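Local atomic coordinates of urea carboxylase (Thermus thermophilus, PDB entry 3OEP), a protein that is of unknown function but resembles a fusion of KipI and KipA, built on cyclophilin-like domains and once assigned as an allophanate hydrolase. Residues Y6-E11 with G397-G402; E403-L408 with K468-D473; L22-A27 with G44-E49; E11-E16 with E434-P439. All coordinates share one frame; numbering follows the deposited sequence.

Contact 1: Y6-E11 with G397-G402; sequences YLRFGE and GPQFAG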
loop_
_atom_site.group_PDB
_atom_site.type_symbol
_atom_site.label_atom_id
_atom_site.label_comp_id
_atom_site.label_asym_id
_atom_site.label_seq_id
_atom_site.Cartn_x
_atom_site.Cartn_y
_atom_site.Cartn_z
ATOM N N TYR A 6 17.855 4.872 -3.202
ATOM C CA TYR A 6 18.004 3.692 -4.029
ATOM C C TYR A 6 19.481 3.376 -4.241
ATOM O O TYR A 6 20.280 4.273 -4.530
ATOM C CB TYR A 6 17.352 3.910 -5.394
ATOM C CG TYR A 6 15.845 4.112 -5.378
ATOM C CD1 TYR A 6 14.980 3.051 -5.629
ATOM C CD2 TYR A 6 15.293 5.369 -5.136
ATOM C CE1 TYR A 6 13.599 3.228 -5.626
ATOM C CE2 TYR A 6 13.903 5.563 -5.132
ATOM C CZ TYR A 6 13.068 4.488 -5.386
ATOM O OH TYR A 6 11.705 4.655 -5.386
ATOM N N LEU A 7 19.835 2.108 -4.076
ATOM C CA LEU A 7 21.123 1.593 -4.518
ATOM C C LEU A 7 20.876 0.784 -5.788
ATOM O O LEU A 7 19.903 0.025 -5.872
ATOM C CB LEU A 7 21.755 0.728 -3.434
ATOM C CG LEU A 7 21.994 1.428 -2.092
ATOM C CD1 LEU A 7 22.646 0.456 -1.124
ATOM C CD2 LEU A 7 22.837 2.689 -2.253
ATOM N N ARG A 8 21.738 0.970 -6.784
ATOM C CA ARG A 8 21.535 0.365 -8.095
ATOM C C ARG A 8 22.796 -0.394 -8.492
ATOM O O ARG A 8 23.871 0.197 -8.597
ATOM C CB ARG A 8 21.187 1.445 -9.122
ATOM C CG ARG A 8 19.930 2.234 -8.749
ATOM C CD ARG A 8 19.674 3.436 -9.649
ATOM N NE ARG A 8 18.485 4.163 -9.197
ATOM C CZ ARG A 8 17.225 3.788 -9.438
ATOM N NH1 ARG A 8 16.957 2.697 -10.149
ATOM N NH2 ARG A 8 16.221 4.509 -8.967
ATOM N N PHE A 9 22.650 -1.704 -8.685
ATOM C CA PHE A 9 23.788 -2.608 -8.893
ATOM C C PHE A 9 23.930 -3.110 -10.327
ATOM O O PHE A 9 24.906 -3.793 -10.655
ATOM C CB PHE A 9 23.681 -3.792 -7.936
ATOM C CG PHE A 9 23.667 -3.387 -6.498
ATOM C CD1 PHE A 9 24.815 -2.903 -5.893
ATOM C CD2 PHE A 9 22.502 -3.453 -5.753
ATOM C CE1 PHE A 9 24.808 -2.507 -4.571
ATOM C CE2 PHE A 9 22.487 -3.060 -4.429
ATOM C CZ PHE A 9 23.642 -2.587 -3.834
ATOM N N GLY A 10 22.970 -2.767 -11.178
ATOM C CA GLY A 10 23.029 -3.126 -12.588
ATOM C C GLY A 10 21.665 -2.982 -13.221
ATOM O O GLY A 10 20.653 -3.196 -12.560
ATOM N N GLU A 11 21.641 -2.615 -14.498
ATOM C CA GLU A 11 20.389 -2.375 -15.206
ATOM C C GLU A 11 19.752 -3.675 -15.684
ATOM O O GLU A 11 20.413 -4.713 -15.784
ATOM C CB GLU A 11 20.617 -1.442 -16.404
ATOM N N GLY A 397 13.050 13.197 -7.824
ATOM C CA GLY A 397 12.745 11.780 -7.729
ATOM C C GLY A 397 13.776 10.928 -8.446
ATOM O O GLY A 397 14.689 11.450 -9.090
ATOM N N PRO A 398 13.635 9.598 -8.351
ATOM C CA PRO A 398 14.628 8.689 -8.926
ATOM C C PRO A 398 14.708 8.740 -10.460
ATOM O O PRO A 398 15.750 8.382 -11.031
ATOM C CB PRO A 398 14.173 7.313 -8.429
ATOM C CG PRO A 398 12.730 7.470 -8.140
ATOM C CD PRO A 398 12.569 8.868 -7.644
ATOM N N GLN A 399 13.637 9.188 -11.116
ATOM C CA GLN A 399 13.638 9.389 -12.567
ATOM C C GLN A 399 13.557 10.877 -12.905
ATOM O O GLN A 399 12.912 11.272 -13.878
ATOM C CB GLN A 399 12.480 8.636 -13.222
ATOM C CG GLN A 399 12.668 7.127 -13.262
ATOM C CD GLN A 399 12.385 6.459 -11.944
ATOM O OE1 GLN A 399 11.338 6.686 -11.330
ATOM N NE2 GLN A 399 13.320 5.620 -11.492
ATOM N N PHE A 400 14.227 11.692 -12.100
ATOM C CA PHE A 400 14.244 13.131 -12.308
ATOM C C PHE A 400 14.573 13.491 -13.755
ATOM O O PHE A 400 15.489 12.926 -14.367
ATOM C CB PHE A 400 15.260 13.795 -11.374
ATOM C CG PHE A 400 15.383 15.275 -11.576
ATOM C CD1 PHE A 400 16.306 15.795 -12.473
ATOM C CD2 PHE A 400 14.564 16.148 -10.879
ATOM C CE1 PHE A 400 16.411 17.168 -12.661
ATOM C CE2 PHE A 400 14.665 17.515 -11.069
ATOM C CZ PHE A 400 15.594 18.022 -11.954
ATOM N N ALA A 401 13.806 14.434 -14.282
ATOM C CA ALA A 401 14.088 15.082 -15.550
ATOM C C ALA A 401 13.770 16.548 -15.349
ATOM O O ALA A 401 12.715 16.878 -14.809
ATOM C CB ALA A 401 13.215 14.499 -16.656
ATOM N N GLY A 402 14.681 17.421 -15.753
ATOM C CA GLY A 402 14.495 18.851 -15.570
ATOM C C GLY A 402 13.192 19.361 -16.156
ATOM O O GLY A 402 12.486 20.152 -15.528
#

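Contact 2: E403-L408 with K468-D473; sequences EAFRAL and KPALVD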
loop_
_atom_site.group_PDB
_atom_site.type_symbol
_atom_site.label_atom_id
_atom_site.label_comp_id
_atom_site.label_asym_id
_atom_site.label_seq_id
_atom_site.Cartn_x
_atom_site.Cartn_y
_atom_site.Cartn_z
ATOM N N GLU A 403 12.861 18.901 -17.360
ATOM C CA GLU A 403 11.628 19.358 -18.023
ATOM C C GLU A 403 10.357 18.910 -17.297
ATOM O O GLU A 403 9.347 19.623 -17.307
ATOM C CB GLU A 403 11.598 18.918 -19.491
ATOM C CG GLU A 403 12.607 19.653 -20.372
ATOM C CD GLU A 403 12.465 21.175 -20.314
ATOM O OE1 GLU A 403 11.319 21.679 -20.298
ATOM O OE2 GLU A 403 13.504 21.868 -20.279
ATOM N N ALA A 404 10.409 17.741 -16.665
ATOM C CA ALA A 404 9.295 17.263 -15.852
ATOM C C ALA A 404 9.154 18.124 -14.601
ATOM O O ALA A 404 8.057 18.536 -14.252
ATOM C CB ALA A 404 9.493 15.795 -15.475
ATOM N N PHE A 405 10.272 18.405 -13.934
ATOM C CA PHE A 405 10.254 19.229 -12.726
ATOM C C PHE A 405 9.728 20.632 -13.049
ATOM O O PHE A 405 8.911 21.192 -12.313
ATOM C CB PHE A 405 11.663 19.298 -12.114
ATOM C CG PHE A 405 11.685 19.736 -10.676
ATOM C CD1 PHE A 405 11.909 21.067 -10.345
ATOM C CD2 PHE A 405 11.510 18.812 -9.652
ATOM C CE1 PHE A 405 11.932 21.477 -9.017
ATOM C CE2 PHE A 405 11.538 19.211 -8.319
ATOM C CZ PHE A 405 11.751 20.547 -8.002
ATOM N N ARG A 406 10.181 21.173 -14.175
ATOM C CA ARG A 406 9.762 22.485 -14.642
ATOM C C ARG A 406 8.255 22.509 -14.912
ATOM O O ARG A 406 7.559 23.424 -14.477
ATOM C CB ARG A 406 10.535 22.850 -15.908
ATOM C CG ARG A 406 10.383 24.279 -16.351
ATOM C CD ARG A 406 11.279 24.552 -17.545
ATOM N NE ARG A 406 10.975 25.843 -18.154
ATOM C CZ ARG A 406 11.392 27.026 -17.702
ATOM N NH1 ARG A 406 11.030 28.128 -18.347
ATOM N NH2 ARG A 406 12.163 27.124 -16.619
ATOM N N ALA A 407 7.765 21.487 -15.611
ATOM C CA ALA A 407 6.327 21.358 -15.921
ATOM C C ALA A 407 5.467 21.286 -14.662
ATOM O O ALA A 407 4.407 21.921 -14.575
ATOM C CB ALA A 407 6.084 20.125 -16.776
ATOM N N LEU A 408 5.927 20.514 -13.681
ATOM C CA LEU A 408 5.200 20.365 -12.422
ATOM C C LEU A 408 5.078 21.691 -11.671
ATOM O O LEU A 408 4.064 21.947 -11.035
ATOM C CB LEU A 408 5.865 19.303 -11.535
ATOM C CG LEU A 408 5.611 17.866 -11.978
ATOM C CD1 LEU A 408 6.625 16.910 -11.367
ATOM C CD2 LEU A 408 4.184 17.444 -11.627
ATOM N N LYS A 468 9.032 8.293 -11.700
ATOM C CA LYS A 468 8.800 9.231 -10.615
ATOM C C LYS A 468 9.840 10.349 -10.729
ATOM O O LYS A 468 10.932 10.241 -10.168
ATOM C CB LYS A 468 8.889 8.521 -9.260
ATOM C CG LYS A 468 7.686 7.622 -8.933
ATOM C CD LYS A 468 7.825 6.214 -9.517
ATOM C CE LYS A 468 6.560 5.370 -9.306
ATOM N NZ LYS A 468 6.502 4.096 -10.121
ATOM N N PRO A 469 9.522 11.417 -11.488
ATOM C CA PRO A 469 10.519 12.491 -11.640
ATOM C C PRO A 469 10.680 13.364 -10.399
ATOM O O PRO A 469 11.692 14.057 -10.256
ATOM C CB PRO A 469 9.980 13.314 -12.815
ATOM C CG PRO A 469 8.516 13.022 -12.848
ATOM C CD PRO A 469 8.391 11.588 -12.419
ATOM N N ALA A 470 9.686 13.334 -9.517
ATOM C CA ALA A 470 9.701 14.138 -8.312
ATOM C C ALA A 470 9.064 13.384 -7.153
ATOM O O ALA A 470 8.404 12.357 -7.352
ATOM C CB ALA A 470 8.970 15.451 -8.554
ATOM N N LEU A 471 9.293 13.909 -5.954
ATOM C CA LEU A 471 8.696 13.429 -4.718
ATOM C C LEU A 471 8.113 14.618 -3.979
ATOM O O LEU A 471 8.748 15.667 -3.897
ATOM C CB LEU A 471 9.757 12.799 -3.807
ATOM C CG LEU A 471 10.746 11.794 -4.382
ATOM C CD1 LEU A 471 11.802 11.442 -3.334
ATOM C CD2 LEU A 471 10.016 10.561 -4.850
ATOM N N VAL A 472 6.920 14.459 -3.417
ATOM C CA VAL A 472 6.408 15.456 -2.481
ATOM C C VAL A 472 7.173 15.339 -1.165
ATOM O O VAL A 472 7.358 14.236 -0.632
ATOM C CB VAL A 472 4.900 15.293 -2.229
ATOM C CG1 VAL A 472 4.428 16.254 -1.128
ATOM C CG2 VAL A 472 4.124 15.530 -3.526
ATOM N N ASP A 473 7.625 16.479 -0.658
ATOM C CA ASP A 473 8.325 16.567 0.622
ATOM C C ASP A 473 7.489 15.881 1.708
ATOM O O ASP A 473 6.306 16.167 1.831
ATOM C CB ASP A 473 8.547 18.038 0.970
ATOM C CG ASP A 473 9.516 18.239 2.116
ATOM O OD1 ASP A 473 10.570 18.885 1.899
ATOM O OD2 ASP A 473 9.235 17.768 3.235
#

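Contact 3: L22-A27 with G44-E49; sequences LALAEA and GVLYLE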
loop_
_atom_site.group_PDB
_atom_site.type_symbol
_atom_site.label_atom_id
_atom_site.label_comp_id
_atom_site.label_asym_id
_atom_site.label_seq_id
_atom_site.Cartn_x
_atom_site.Cartn_y
_atom_site.Cartn_z
ATOM N N LEU A 22 19.572 -8.542 -3.213
ATOM C CA LEU A 22 18.931 -9.516 -2.323
ATOM C C LEU A 22 19.763 -9.822 -1.090
ATOM O O LEU A 22 19.220 -9.904 0.012
ATOM C CB LEU A 22 18.626 -10.822 -3.067
ATOM C CG LEU A 22 17.187 -11.071 -3.511
ATOM C CD1 LEU A 22 16.525 -9.842 -4.111
ATOM C CD2 LEU A 22 17.156 -12.233 -4.495
ATOM N N ALA A 23 21.073 -10.006 -1.272
ATOM C CA ALA A 23 21.973 -10.317 -0.161
ATOM C C ALA A 23 21.927 -9.207 0.884
ATOM O O ALA A 23 21.904 -9.470 2.096
ATOM C CB ALA A 23 23.404 -10.518 -0.662
ATOM N N LEU A 24 21.914 -7.969 0.401
ATOM C CA LEU A 24 21.866 -6.806 1.277
ATOM C C LEU A 24 20.510 -6.687 1.964
ATOM O O LEU A 24 20.447 -6.490 3.181
ATOM C CB LEU A 24 22.204 -5.530 0.500
ATOM C CG LEU A 24 23.653 -5.464 0.004
ATOM C CD1 LEU A 24 23.880 -4.251 -0.888
ATOM C CD2 LEU A 24 24.624 -5.459 1.177
ATOM N N ALA A 25 19.430 -6.808 1.198
ATOM C CA ALA A 25 18.090 -6.722 1.771
ATOM C C ALA A 25 17.875 -7.806 2.823
ATOM O O ALA A 25 17.363 -7.526 3.908
ATOM C CB ALA A 25 17.025 -6.824 0.690
ATOM N N GLU A 26 18.265 -9.037 2.499
ATOM C CA GLU A 26 18.083 -10.169 3.415
ATOM C C GLU A 26 18.825 -9.965 4.731
ATOM O O GLU A 26 18.275 -10.229 5.797
ATOM C CB GLU A 26 18.520 -11.484 2.755
ATOM C CG GLU A 26 17.520 -11.991 1.730
ATOM C CD GLU A 26 18.026 -13.160 0.893
ATOM O OE1 GLU A 26 19.203 -13.563 1.038
ATOM O OE2 GLU A 26 17.237 -13.674 0.071
ATOM N N ALA A 27 20.066 -9.492 4.646
ATOM C CA ALA A 27 20.877 -9.243 5.839
ATOM C C ALA A 27 20.241 -8.173 6.736
ATOM O O ALA A 27 20.233 -8.310 7.961
ATOM C CB ALA A 27 22.296 -8.848 5.450
ATOM N N GLY A 44 17.957 -5.233 -10.107
ATOM C CA GLY A 44 19.242 -4.765 -9.584
ATOM C C GLY A 44 19.163 -3.593 -8.621
ATOM O O GLY A 44 20.175 -2.975 -8.330
ATOM N N VAL A 45 17.968 -3.289 -8.116
ATOM C CA VAL A 45 17.757 -2.103 -7.292
ATOM C C VAL A 45 17.392 -2.487 -5.865
ATOM O O VAL A 45 16.614 -3.425 -5.644
ATOM C CB VAL A 45 16.623 -1.240 -7.869
ATOM C CG1 VAL A 45 16.412 0.006 -7.026
ATOM C CG2 VAL A 45 16.928 -0.865 -9.314
ATOM N N LEU A 46 17.941 -1.748 -4.902
ATOM C CA LEU A 46 17.548 -1.876 -3.504
ATOM C C LEU A 46 17.089 -0.514 -3.012
ATOM O O LEU A 46 17.837 0.457 -3.089
ATOM C CB LEU A 46 18.724 -2.378 -2.659
ATOM C CG LEU A 46 18.496 -2.504 -1.152
ATOM C CD1 LEU A 46 17.343 -3.452 -0.843
ATOM C CD2 LEU A 46 19.782 -2.962 -0.469
ATOM N N TYR A 47 15.847 -0.441 -2.545
ATOM C CA TYR A 47 15.304 0.775 -1.961
ATOM C C TYR A 47 15.321 0.651 -0.443
ATOM O O TYR A 47 14.809 -0.324 0.112
ATOM C CB TYR A 47 13.878 1.006 -2.454
ATOM C CG TYR A 47 13.225 2.246 -1.888
ATOM C CD1 TYR A 47 13.747 3.509 -2.152
ATOM C CD2 TYR A 47 12.083 2.163 -1.090
ATOM C CE1 TYR A 47 13.156 4.654 -1.639
ATOM C CE2 TYR A 47 11.484 3.318 -0.565
ATOM C CZ TYR A 47 12.032 4.555 -0.849
ATOM O OH TYR A 47 11.472 5.717 -0.357
ATOM N N LEU A 48 15.906 1.638 0.219
ATOM C CA LEU A 48 15.960 1.666 1.676
ATOM C C LEU A 48 15.179 2.865 2.170
ATOM O O LEU A 48 15.406 3.990 1.715
ATOM C CB LEU A 48 17.411 1.735 2.152
ATOM C CG LEU A 48 18.304 0.566 1.730
ATOM C CD1 LEU A 48 19.727 0.773 2.234
ATOM C CD2 LEU A 48 17.737 -0.768 2.221
ATOM N N GLU A 49 14.249 2.618 3.090
ATOM C CA GLU A 49 13.437 3.665 3.684
ATOM C C GLU A 49 13.742 3.707 5.177
ATOM O O GLU A 49 13.836 2.668 5.828
ATOM C CB GLU A 49 11.963 3.363 3.438
ATOM C CG GLU A 49 11.042 4.550 3.553
ATOM C CD GLU A 49 9.587 4.131 3.479
ATOM O OE1 GLU A 49 9.173 3.305 4.315
ATOM O OE2 GLU A 49 8.860 4.609 2.588
#

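Contact 4: E11-E16 with E434-P439; sequences EGVSEE and EGLSEP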
loop_
_atom_site.group_PDB
_atom_site.type_symbol
_atom_site.label_atom_id
_atom_site.label_comp_id
_atom_site.label_asym_id
_atom_site.label_seq_id
_atom_site.Cartn_x
_atom_site.Cartn_y
_atom_site.Cartn_z
ATOM N N GLU A 11 21.641 -2.615 -14.498
ATOM C CA GLU A 11 20.389 -2.375 -15.206
ATOM C C GLU A 11 19.752 -3.675 -15.684
ATOM O O GLU A 11 20.413 -4.713 -15.784
ATOM C CB GLU A 11 20.617 -1.442 -16.404
ATOM N N GLY A 12 18.454 -3.603 -15.961
ATOM C CA GLY A 12 17.721 -4.707 -16.571
ATOM C C GLY A 12 17.607 -5.946 -15.709
ATOM O O GLY A 12 17.671 -5.879 -14.477
ATOM N N VAL A 13 17.434 -7.083 -16.373
ATOM C CA VAL A 13 17.371 -8.371 -15.706
ATOM C C VAL A 13 18.783 -8.946 -15.647
ATOM O O VAL A 13 19.231 -9.638 -16.568
ATOM C CB VAL A 13 16.405 -9.328 -16.438
ATOM C CG1 VAL A 13 16.290 -10.650 -15.689
ATOM C CG2 VAL A 13 15.035 -8.672 -16.586
ATOM N N SER A 14 19.495 -8.605 -14.579
ATOM C CA SER A 14 20.853 -9.074 -14.350
ATOM C C SER A 14 20.826 -9.954 -13.116
ATOM O O SER A 14 20.476 -9.488 -12.032
ATOM C CB SER A 14 21.795 -7.888 -14.129
ATOM O OG SER A 14 23.004 -8.294 -13.510
ATOM N N GLU A 15 21.185 -11.224 -13.274
ATOM C CA GLU A 15 21.191 -12.143 -12.144
ATOM C C GLU A 15 22.135 -11.681 -11.029
ATOM O O GLU A 15 21.754 -11.685 -9.860
ATOM C CB GLU A 15 21.544 -13.567 -12.585
ATOM C CG GLU A 15 21.484 -14.592 -11.454
ATOM C CD GLU A 15 21.722 -16.025 -11.916
ATOM O OE1 GLU A 15 21.614 -16.303 -13.131
ATOM O OE2 GLU A 15 22.018 -16.877 -11.052
ATOM N N GLU A 16 23.353 -11.268 -11.373
ATOM C CA GLU A 16 24.312 -10.905 -10.337
ATOM C C GLU A 16 23.918 -9.599 -9.633
ATOM O O GLU A 16 24.101 -9.467 -8.429
ATOM C CB GLU A 16 25.740 -10.855 -10.893
ATOM C CG GLU A 16 26.835 -10.530 -9.880
ATOM C CD GLU A 16 26.761 -11.306 -8.564
ATOM O OE1 GLU A 16 26.770 -12.555 -8.578
ATOM O OE2 GLU A 16 26.716 -10.650 -7.502
ATOM N N GLU A 434 8.349 4.976 -18.572
ATOM C CA GLU A 434 8.119 3.650 -18.022
ATOM C C GLU A 434 9.366 2.795 -18.205
ATOM O O GLU A 434 10.060 2.907 -19.218
ATOM C CB GLU A 434 6.926 2.987 -18.712
ATOM C CG GLU A 434 6.513 1.667 -18.085
ATOM C CD GLU A 434 5.253 1.086 -18.690
ATOM O OE1 GLU A 434 4.885 1.477 -19.821
ATOM O OE2 GLU A 434 4.634 0.221 -18.032
ATOM N N GLY A 435 9.636 1.945 -17.220
ATOM C CA GLY A 435 10.764 1.011 -17.262
ATOM C C GLY A 435 10.450 -0.197 -16.403
ATOM O O GLY A 435 9.292 -0.412 -16.049
ATOM N N LEU A 436 11.467 -0.992 -16.066
ATOM C CA LEU A 436 11.267 -2.122 -15.154
ATOM C C LEU A 436 10.739 -1.619 -13.819
ATOM O O LEU A 436 11.075 -0.513 -13.387
ATOM C CB LEU A 436 12.565 -2.911 -14.910
ATOM C CG LEU A 436 12.980 -4.005 -15.892
ATOM C CD1 LEU A 436 14.318 -4.582 -15.447
ATOM C CD2 LEU A 436 11.937 -5.107 -16.009
ATOM N N SER A 437 9.913 -2.432 -13.171
ATOM C CA SER A 437 9.331 -2.047 -11.894
ATOM C C SER A 437 10.420 -1.882 -10.846
ATOM O O SER A 437 11.363 -2.678 -10.777
ATOM C CB SER A 437 8.306 -3.076 -11.416
ATOM O OG SER A 437 7.149 -3.040 -12.227
ATOM N N GLU A 438 10.307 -0.818 -10.066
ATOM C CA GLU A 438 11.167 -0.632 -8.915
ATOM C C GLU A 438 10.322 -0.215 -7.723
ATOM O O GLU A 438 9.156 0.165 -7.887
ATOM C CB GLU A 438 12.273 0.383 -9.225
ATOM C CG GLU A 438 11.825 1.822 -9.303
ATOM C CD GLU A 438 12.985 2.783 -9.519
ATOM O OE1 GLU A 438 12.829 3.978 -9.194
ATOM O OE2 GLU A 438 14.042 2.338 -10.005
ATOM N N PRO A 439 10.889 -0.319 -6.512
ATOM C CA PRO A 439 10.135 0.012 -5.320
ATOM C C PRO A 439 9.631 1.447 -5.337
ATOM O O PRO A 439 10.363 2.365 -5.728
ATOM C CB PRO A 439 11.148 -0.198 -4.195
ATOM C CG PRO A 439 12.130 -1.171 -4.763
ATOM C CD PRO A 439 12.239 -0.814 -6.187
#

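Contact 1: Y6-E11 with G397-G402
The ring of Pro-398 lodges against both Tyr-6 and Arg-8, the tight part of the contact. Its CB and CG approach the phenol ring obliquely, Pro-398 CB 3.7 Å from Tyr-6 CE2. The same CB stands 3.5 Å from Arg-8 NH2, at the edge of the guanidinium group and close to its plane. Arg-8 runs extended from CG to NE, which brings its NH2 over one face of Tyr-6, 3.6 Å above the ring plane and offset toward the rim. The looser, more exposed side belongs to Arg-8 and Gln-399: Arg-8 NH2 and Gln-399 NE2 stay 4.0 Å apart, the planes of their groups almost perpendicular (89°). Both side chains turn instead to Glu-438, Arg-8 NH1 by a salt bridge and Gln-399 NE2 by a hydrogen bond, while Gln-399 OE1 accepts one from Lys-468 N and Tyr-6 OH bonds to Pro-439 O. With an alanine at Tyr-6, Pro-398 would probably face a gap and the Pro-439 carbonyl would lose its hydroxyl partner. Strand 3-8, at one margin of a three-stranded antiparallel sheet, meets the type I turn 397-400 between strand 390-396 and helix 402-408, with strand 437-439 touching both sides.

Contact 2: E403-L408 with K468-D473
Helix 402-408 packs on strand 467-472 of the seven-stranded sheet in the C-terminal half of the chain, a region whose family belongs to the cyclophilin-like clan, and Ala-404, Phe-405 and Leu-408 bring it onto Pro-469 and Ala-470. Over the short segments the two axes approach to 8.0 Å, with 46° between their N-to-C directions. At one end, the methyl group of Ala-404 rests on the proline ring, with Ala-404 CB 3.7 Å from Pro-469 CB and Pro-469 CG only slightly farther off. One helical turn on, Leu-408 reaches the next strand residue through a single branch, its CD1 lying 3.9 Å from Ala-470 CB. This reach depends on a first torsion that sets Leu-408 CG anti to its carbonyl carbon (chi1 -75°). Phe-405 flanks the same methyl group more loosely and obliquely, Phe-405 CD2 being 4.4 Å from Ala-470 CB. The Ala-470 methyl group is thus met roughly at right angles by an aliphatic branch and an aromatic ring, while the following residue, Leu-471, points away from the helix, as the alternation of a strand requires. Leu-394 of the neighbouring strand 390-396 touches Phe-405, Leu-408 and Ala-470 alike, and Val-430 lies against Ala-404 and Leu-408. No hydrogen bond crosses between the two segments: the strand bonds to its sheet neighbours and, at its start, to the turn at 397-399, the helix bonds along itself, and what joins them is carbon against carbon, with small alanine side chains on both elements that allow helix and sheet to lie close.

Contact 3: L22-A27 with G44-E49
Leu-46 points its forked end at the helix and divides it between two successive residues, Leu-24 and Ala-25. One prong, Leu-46 CD2, meets the root of the leucine side chain, 3.7 Å from Leu-24 CB. The other prong touches the alanine methyl group, Leu-46 CD1 lying equally close, 3.7 Å, to Ala-25 CB. With CG anti to the backbone N (chi1 177°), the strand leucine leans forward along its strand, so that its two methyl groups fall beside successive helix residues. Leu-24 meets it with CB rather than with its branched end, which continues past to Phe-9. Here helix 15-30 lies on one face of an antiparallel sheet in which strand 45-50 is the middle strand, between 3-8 and 36-42; with helix 57-66 following, the elements run beta-alpha-beta-beta-alpha along the chain. Leu-48, two residues further along the strand, packs on that second helix through Leu-60 and Leu-64. Ala-25 also touches Pro-41 of strand 36-42, so its methyl group is shared by two strands of the sheet. Tyr-47, between the two leucines, takes the other side of the strand, where its ring meets that of Tyr-6 with the planes about 35° apart.

Contact 4: E11-E16 with E434-P439
Leu-436, Gly-12 and Val-13 carry this contact, which joins the loop before helix 15-30 in the N-terminal, probably KipI-like part of the chain to a corner between two short strands in the C-terminal part, probably the KipA-like one, both of families in the cyclophilin-like clan. Leu-436 occupies that corner, where strand 434-435 gives way to strand 437-439, and contributes 55 Å² of the 95 Å² buried in all. Its CG is anti to the carbonyl carbon (chi1 -85°) and the chain beyond is extended, which sends one methyl group, CD1, out toward the loop. That methyl group does all the close touching: it lies on the backbone of Gly-12, with Leu-436 CD1 3.6 Å from Gly-12 C and just as near to Gly-12 CA. The glycine follows a conformation with positive phi (66°), one that residues with a side chain adopt less readily, and offers the leucine a bare stretch of main chain. The leucine also touches Tyr-43, and Val-13 packs on Tyr-115, Ala-127 and Val-155 of its own half. No hydrogen bond crosses between the segments, and none of the touching residues is fully buried, so this is a van der Waals contact, chiefly of a methyl group on main chain, near the surface. Just beyond it, Ser-14 forms the N-cap of helix 15-30, its OG bonding to Ala-17 N. Val-13 completes the contact more loosely, the CG2 methyl of Val-13 standing 4.3 Å from Leu-436 CD1.

Contacts 2 and 3 are buried and follow one scheme in separate halves of the chain: a helix laid on a sheet, with apolar side chains and no hydrogen bonds across. Contacts 1 and 4 lie nearer the surface and join the two halves instead, spanning nearly 400 residues or more. Contact 1 is tied to charged and polar partners, and segment 434-439 of contact 4 supplies two of them, Glu-438 and Pro-439; contact 4 itself is apolar. Contact 3 shares a sheet with contact 1, where Leu-7 N bonds to Leu-46 O, and helix 15-30 with contact 4. Contact 2 joins contact 1 through Gln-399 and Lys-468.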